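Local coordinates for chitin binding protein (Streptomyces lividans, PDB 5FTZ), which probably cleaves chitin oxidatively, as a copper-dependent lytic polysaccharide monooxygenase of family AA10 whose copper is held by a histidine brace, at residues Thr82-Phe96 with Thr123-His137. Residues are numbered along the deposited sequence; the frame is centred on the assembly and turned at random.
Sequences TFRWQFTARHATTDF and TVPYGGKQPPATLSH. With CU (copper (II) ion), chain B.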
loop_
_atom_site.group_PDB
_atom_site.type_symbol
_atom_site.label_atom_id
_atom_site.label_comp_id
_atom_site.label_asym_id
_atom_site.label_seq_id
_atom_site.Cartn_x
_atom_site.Cartn_y
_atom_site.Cartn_z
ATOM N N THR A 82 4.872 -28.230 -3.991
ATOM C CA THR A 82 5.446 -26.997 -3.408
ATOM C C THR A 82 6.009 -26.112 -4.485
ATOM O O THR A 82 6.989 -26.469 -5.138
ATOM C CB THR A 82 6.517 -27.344 -2.395
ATOM O OG1 THR A 82 5.879 -27.959 -1.270
ATOM C CG2 THR A 82 7.253 -26.116 -1.914
ATOM N N PHE A 83 5.391 -24.945 -4.666
ATOM C CA PHE A 83 5.897 -23.924 -5.568
ATOM C C PHE A 83 6.818 -23.048 -4.754
ATOM O O PHE A 83 6.494 -22.733 -3.595
ATOM C CB PHE A 83 4.720 -23.122 -6.179
ATOM C CG PHE A 83 3.892 -23.934 -7.085
ATOM C CD1 PHE A 83 2.811 -24.685 -6.585
ATOM C CD2 PHE A 83 4.172 -23.999 -8.427
ATOM C CE1 PHE A 83 2.064 -25.477 -7.423
ATOM C CE2 PHE A 83 3.404 -24.787 -9.266
ATOM C CZ PHE A 83 2.361 -25.528 -8.756
ATOM N N ARG A 84 7.989 -22.686 -5.287
ATOM C CA ARG A 84 8.943 -21.952 -4.503
ATOM C C ARG A 84 9.587 -20.830 -5.320
ATOM O O ARG A 84 10.020 -21.052 -6.465
ATOM C CB ARG A 84 10.015 -22.900 -3.992
ATOM C CG ARG A 84 11.003 -22.284 -3.029
ATOM C CD ARG A 84 11.931 -23.303 -2.359
ATOM N NE ARG A 84 12.917 -23.785 -3.269
ATOM C CZ ARG A 84 13.554 -24.956 -3.174
ATOM N NH1 ARG A 84 13.275 -25.810 -2.190
ATOM N NH2 ARG A 84 14.456 -25.282 -4.079
ATOM N N TRP A 85 9.640 -19.666 -4.692
ATOM C CA TRP A 85 10.306 -18.473 -5.187
ATOM C C TRP A 85 11.540 -18.228 -4.379
ATOM O O TRP A 85 11.537 -18.377 -3.117
ATOM C CB TRP A 85 9.420 -17.227 -5.050
ATOM C CG TRP A 85 8.271 -17.150 -6.054
ATOM C CD1 TRP A 85 7.083 -17.865 -5.982
ATOM C CD2 TRP A 85 8.211 -16.426 -7.259
ATOM N NE1 TRP A 85 6.314 -17.617 -7.061
ATOM C CE2 TRP A 85 6.935 -16.674 -7.844
ATOM C CE3 TRP A 85 9.072 -15.539 -7.880
ATOM C CZ2 TRP A 85 6.577 -16.105 -9.087
ATOM C CZ3 TRP A 85 8.705 -14.965 -9.090
ATOM C CH2 TRP A 85 7.445 -15.234 -9.663
ATOM N N GLN A 86 12.544 -17.674 -5.031
ATOM C CA GLN A 86 13.737 -17.128 -4.362
ATOM C C GLN A 86 13.763 -15.661 -4.691
ATOM O O GLN A 86 13.586 -15.260 -5.858
ATOM C CB GLN A 86 15.016 -17.780 -4.899
ATOM C CG GLN A 86 15.083 -19.271 -4.699
ATOM C CD GLN A 86 15.229 -19.775 -3.290
ATOM O OE1 GLN A 86 15.452 -19.003 -2.357
ATOM N NE2 GLN A 86 15.115 -21.081 -3.134
ATOM N N PHE A 87 13.888 -14.778 -3.683
ATOM C CA PHE A 87 13.879 -13.364 -3.926
ATOM C C PHE A 87 15.251 -12.717 -3.594
ATOM O O PHE A 87 15.893 -13.100 -2.625
ATOM C CB PHE A 87 12.836 -12.697 -3.033
ATOM C CG PHE A 87 11.445 -13.221 -3.234
ATOM C CD1 PHE A 87 10.724 -12.951 -4.364
ATOM C CD2 PHE A 87 10.866 -14.070 -2.291
ATOM C CE1 PHE A 87 9.441 -13.452 -4.516
ATOM C CE2 PHE A 87 9.601 -14.565 -2.457
ATOM C CZ PHE A 87 8.877 -14.269 -3.573
ATOM N N THR A 88 15.647 -11.762 -4.393
ATOM C CA THR A 88 16.784 -10.909 -4.079
ATOM C C THR A 88 16.317 -9.567 -3.527
ATOM O O THR A 88 17.143 -8.860 -2.936
ATOM C CB THR A 88 17.656 -10.666 -5.308
ATOM O OG1 THR A 88 16.862 -10.074 -6.324
ATOM C CG2 THR A 88 18.167 -11.979 -5.879
ATOM N N ALA A 89 15.046 -9.190 -3.755
ATOM C CA ALA A 89 14.431 -8.012 -3.127
ATOM C C ALA A 89 12.972 -8.380 -2.786
ATOM O O ALA A 89 12.154 -8.669 -3.699
ATOM C CB ALA A 89 14.523 -6.811 -4.009
ATOM N N ARG A 90 12.622 -8.354 -1.499
ATOM C CA ARG A 90 11.324 -8.879 -0.987
ATOM C C ARG A 90 10.188 -7.826 -0.918
ATOM O O ARG A 90 9.749 -7.396 0.155
ATOM C CB ARG A 90 11.548 -9.438 0.397
ATOM C CG ARG A 90 12.408 -10.696 0.395
ATOM C CD ARG A 90 13.135 -10.849 1.705
ATOM N NE ARG A 90 12.222 -10.965 2.811
ATOM C CZ ARG A 90 12.594 -11.021 4.079
ATOM N NH1 ARG A 90 13.896 -11.042 4.416
ATOM N NH2 ARG A 90 11.654 -11.085 5.009
ATOM N N HIS A 91 9.703 -7.454 -2.059
ATOM C CA HIS A 91 8.780 -6.322 -2.126
ATOM C C HIS A 91 7.439 -6.691 -1.534
ATOM O O HIS A 91 7.028 -7.874 -1.572
ATOM C CB HIS A 91 8.483 -5.998 -3.576
ATOM C CG HIS A 91 9.671 -5.640 -4.400
ATOM N ND1 HIS A 91 10.504 -4.592 -4.080
ATOM C CD2 HIS A 91 10.181 -6.207 -5.525
ATOM C CE1 HIS A 91 11.462 -4.505 -4.973
ATOM N NE2 HIS A 91 11.300 -5.485 -5.847
ATOM N N ALA A 92 6.743 -5.722 -0.980
ATOM C CA ALA A 92 5.328 -5.844 -0.645
ATOM C C ALA A 92 4.613 -6.415 -1.875
ATOM O O ALA A 92 4.819 -5.970 -2.998
ATOM C CB ALA A 92 4.733 -4.502 -0.265
ATOM N N THR A 93 3.729 -7.391 -1.643
ATOM C CA THR A 93 3.202 -8.212 -2.688
ATOM C C THR A 93 1.680 -8.171 -2.685
ATOM O O THR A 93 1.044 -8.344 -1.620
ATOM C CB THR A 93 3.692 -9.657 -2.467
ATOM O OG1 THR A 93 5.141 -9.613 -2.656
ATOM C CG2 THR A 93 3.056 -10.645 -3.456
ATOM N N THR A 94 1.094 -8.086 -3.886
ATOM C CA THR A 94 -0.328 -8.200 -4.095
ATOM C C THR A 94 -0.706 -9.672 -4.180
ATOM O O THR A 94 -1.503 -10.130 -3.365
ATOM C CB THR A 94 -0.775 -7.473 -5.364
ATOM O OG1 THR A 94 -0.463 -6.090 -5.199
ATOM C CG2 THR A 94 -2.259 -7.623 -5.650
ATOM N N ASP A 95 -0.150 -10.443 -5.111
ATOM C CA ASP A 95 -0.497 -11.857 -5.231
ATOM C C ASP A 95 0.527 -12.629 -6.059
ATOM O O ASP A 95 1.455 -12.066 -6.655
ATOM C CB ASP A 95 -1.913 -12.061 -5.779
ATOM C CG ASP A 95 -2.053 -11.770 -7.209
ATOM O OD1 ASP A 95 -1.158 -11.286 -7.853
ATOM O OD2 ASP A 95 -3.157 -12.079 -7.733
ATOM N N PHE A 96 0.357 -13.934 -5.990
ATOM C CA PHE A 96 1.032 -14.910 -6.868
ATOM C C PHE A 96 -0.015 -15.650 -7.652
ATOM O O PHE A 96 -1.000 -16.108 -7.025
ATOM C CB PHE A 96 1.878 -15.907 -6.065
ATOM C CG PHE A 96 2.993 -15.274 -5.260
ATOM C CD1 PHE A 96 4.252 -15.040 -5.818
ATOM C CD2 PHE A 96 2.782 -14.833 -3.979
ATOM C CE1 PHE A 96 5.271 -14.432 -5.096
ATOM C CE2 PHE A 96 3.780 -14.252 -3.253
ATOM C CZ PHE A 96 5.025 -14.032 -3.818
ATOM N N THR A 123 -3.860 -19.586 -7.024
ATOM C CA THR A 123 -3.698 -18.152 -6.739
ATOM C C THR A 123 -3.442 -17.978 -5.272
ATOM O O THR A 123 -4.160 -18.618 -4.484
ATOM C CB THR A 123 -4.997 -17.368 -7.110
ATOM O OG1 THR A 123 -5.301 -17.563 -8.502
ATOM C CG2 THR A 123 -4.873 -15.885 -6.842
ATOM N N VAL A 124 -2.513 -17.085 -4.912
ATOM C CA VAL A 124 -2.256 -16.741 -3.491
ATOM C C VAL A 124 -2.385 -15.240 -3.316
ATOM O O VAL A 124 -1.445 -14.497 -3.641
ATOM C CB VAL A 124 -0.899 -17.259 -3.068
ATOM C CG1 VAL A 124 -0.658 -17.023 -1.605
ATOM C CG2 VAL A 124 -0.801 -18.762 -3.329
ATOM N N PRO A 125 -3.554 -14.764 -2.826
ATOM C CA PRO A 125 -3.655 -13.354 -2.464
ATOM C C PRO A 125 -2.687 -13.134 -1.293
ATOM O O PRO A 125 -2.660 -13.951 -0.337
ATOM C CB PRO A 125 -5.109 -13.202 -2.047
ATOM C CG PRO A 125 -5.825 -14.409 -2.601
ATOM C CD PRO A 125 -4.806 -15.499 -2.553
ATOM N N TYR A 126 -1.885 -12.048 -1.319
ATOM C CA TYR A 126 -0.840 -11.879 -0.302
ATOM C C TYR A 126 -0.996 -10.630 0.568
ATOM O O TYR A 126 -0.216 -10.419 1.486
ATOM C CB TYR A 126 0.548 -11.871 -0.961
ATOM C CG TYR A 126 1.642 -12.518 -0.163
ATOM C CD1 TYR A 126 1.688 -13.885 0.006
ATOM C CD2 TYR A 126 2.604 -11.757 0.489
ATOM C CE1 TYR A 126 2.691 -14.495 0.745
ATOM C CE2 TYR A 126 3.587 -12.349 1.244
ATOM C CZ TYR A 126 3.603 -13.729 1.390
ATOM O OH TYR A 126 4.605 -14.324 2.174
ATOM N N GLY A 127 -2.003 -9.825 0.330
ATOM C CA GLY A 127 -2.390 -8.788 1.284
ATOM C C GLY A 127 -1.411 -7.656 1.439
ATOM O O GLY A 127 -1.454 -6.976 2.482
ATOM N N GLY A 128 -0.504 -7.409 0.486
ATOM C CA GLY A 128 0.462 -6.340 0.634
ATOM C C GLY A 128 1.666 -6.661 1.487
ATOM O O GLY A 128 2.483 -5.794 1.744
ATOM N N LYS A 129 1.746 -7.894 1.977
ATOM C CA LYS A 129 2.832 -8.272 2.852
ATOM C C LYS A 129 4.128 -8.553 2.072
ATOM O O LYS A 129 4.118 -8.795 0.872
ATOM C CB LYS A 129 2.418 -9.466 3.690
ATOM C CG LYS A 129 1.236 -9.172 4.644
ATOM C CD LYS A 129 1.551 -8.077 5.643
ATOM C CE LYS A 129 0.489 -8.033 6.721
ATOM N NZ LYS A 129 -0.043 -6.662 6.870
ATOM N N GLN A 130 5.237 -8.521 2.782
ATOM C CA GLN A 130 6.550 -8.878 2.250
ATOM C C GLN A 130 6.842 -10.343 2.427
ATOM O O GLN A 130 6.845 -10.828 3.563
ATOM C CB GLN A 130 7.622 -8.129 2.956
ATOM C CG GLN A 130 7.556 -6.664 2.715
ATOM C CD GLN A 130 8.799 -6.055 3.276
ATOM O OE1 GLN A 130 8.834 -5.731 4.466
ATOM N NE2 GLN A 130 9.880 -6.050 2.480
ATOM N N PRO A 131 7.116 -11.065 1.340
ATOM C CA PRO A 131 7.418 -12.459 1.494
ATOM C C PRO A 131 8.752 -12.670 2.208
ATOM O O PRO A 131 9.579 -11.770 2.165
ATOM C CB PRO A 131 7.515 -12.967 0.052
ATOM C CG PRO A 131 7.992 -11.758 -0.715
ATOM C CD PRO A 131 7.288 -10.608 -0.068
ATOM N N PRO A 132 8.957 -13.879 2.747
ATOM C CA PRO A 132 10.334 -14.272 3.175
ATOM C C PRO A 132 11.252 -14.358 1.949
ATOM O O PRO A 132 10.742 -14.448 0.819
ATOM C CB PRO A 132 10.091 -15.645 3.759
ATOM C CG PRO A 132 8.870 -16.191 2.998
ATOM C CD PRO A 132 8.001 -14.981 2.780
ATOM N N ALA A 133 12.579 -14.369 2.124
ATOM C CA ALA A 133 13.501 -14.489 0.997
ATOM C C ALA A 133 13.360 -15.762 0.199
ATOM O O ALA A 133 13.681 -15.784 -1.009
ATOM C CB ALA A 133 14.918 -14.371 1.509
ATOM N N THR A 134 12.869 -16.824 0.799
ATOM C CA THR A 134 12.515 -18.064 0.099
ATOM C C THR A 134 11.084 -18.355 0.511
ATOM O O THR A 134 10.839 -18.564 1.705
ATOM C CB THR A 134 13.372 -19.296 0.479
ATOM O OG1 THR A 134 14.769 -19.028 0.239
ATOM C CG2 THR A 134 12.979 -20.511 -0.323
ATOM N N LEU A 135 10.158 -18.340 -0.433
ATOM C CA LEU A 135 8.737 -18.586 -0.182
ATOM C C LEU A 135 8.345 -19.861 -0.804
ATOM O O LEU A 135 8.445 -20.003 -2.057
ATOM C CB LEU A 135 7.858 -17.471 -0.742
ATOM C CG LEU A 135 6.354 -17.674 -0.567
ATOM C CD1 LEU A 135 5.869 -17.760 0.870
ATOM C CD2 LEU A 135 5.651 -16.527 -1.257
ATOM N N SER A 136 7.794 -20.779 -0.013
ATOM C CA SER A 136 7.310 -22.061 -0.471
ATOM C C SER A 136 5.838 -22.127 -0.123
ATOM O O SER A 136 5.453 -21.851 1.026
ATOM C CB SER A 136 8.015 -23.185 0.250
ATOM O OG SER A 136 9.364 -23.299 -0.132
ATOM N N HIS A 137 4.988 -22.450 -1.077
ATOM C CA HIS A 137 3.565 -22.638 -0.807
ATOM C C HIS A 137 2.985 -23.745 -1.660
ATOM O O HIS A 137 3.439 -23.989 -2.782
ATOM C CB HIS A 137 2.779 -21.372 -0.811
ATOM C CG HIS A 137 2.966 -20.485 -2.014
ATOM N ND1 HIS A 137 2.856 -19.128 -1.906
ATOM C CD2 HIS A 137 3.277 -20.719 -3.302
ATOM C CE1 HIS A 137 3.042 -18.554 -3.090
ATOM N NE2 HIS A 137 3.341 -19.497 -3.950
HETATM CU CU CU B . 12.484 -6.158 -7.183
HETATM O O HOH W 1 10.794 -25.896 -0.331
HETATM O O HOH W 2 16.504 -16.009 -1.955
HETATM O O HOH W 3 8.994 -11.316 5.311
HETATM O O HOH W 4 -3.994 -9.644 -1.735
#
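Phe96 pushes its ring into 123-137, between Tyr126, Leu135 and His137, and a flat hydrocarbon side chain suits a place so closely lined with rings and methyls. Its CB lies 4.1 Å from His137 CE1, and CG and CD2 keep to that same CE1; the edge of the imidazole ring is turned toward the phenyl face, with the planes at 73°. Farther out, CE2 meets Leu135 CD2 at 3.6 Å and also comes over the face of Tyr126, an edge-to-face pair with planes at 88°; CZ ends on the same leucine methyl. His137 can reach in because its CG stands between its backbone N and carbonyl carbon (chi1 51°), while its NE2 is hydrogen-bonded to Tyr98 OH.

Nearer the copper, Pro131 lays CG over one face of Phe87, 4.0 Å from the ring centroid, a CH-pi contact. Pro131 has no N-H to give, but its carbonyl accepts: Arg90 NE donates to Pro131 O at 2.8 Å. Gln130 NE2 gives a fairly straight bond to Arg90 O (2.7 Å), so the loop leading to His91, whose NE2 binds copper with His1, is tied to 130-131. Gly127 and Gly128 suit the positive phi angles of the type I' turn.

Two antiparallel ladders frame these side chains: 82-87 pairs with 134-137, and 95-96 with 123-125. They belong to the two facing sheets of the immunoglobulin-like beta-sandwich, strand 80-87 lying between 2-6 and 134-140, while strand 93-100 runs between 122-125 and 148-157, whose Trp155 stacks on Phe96.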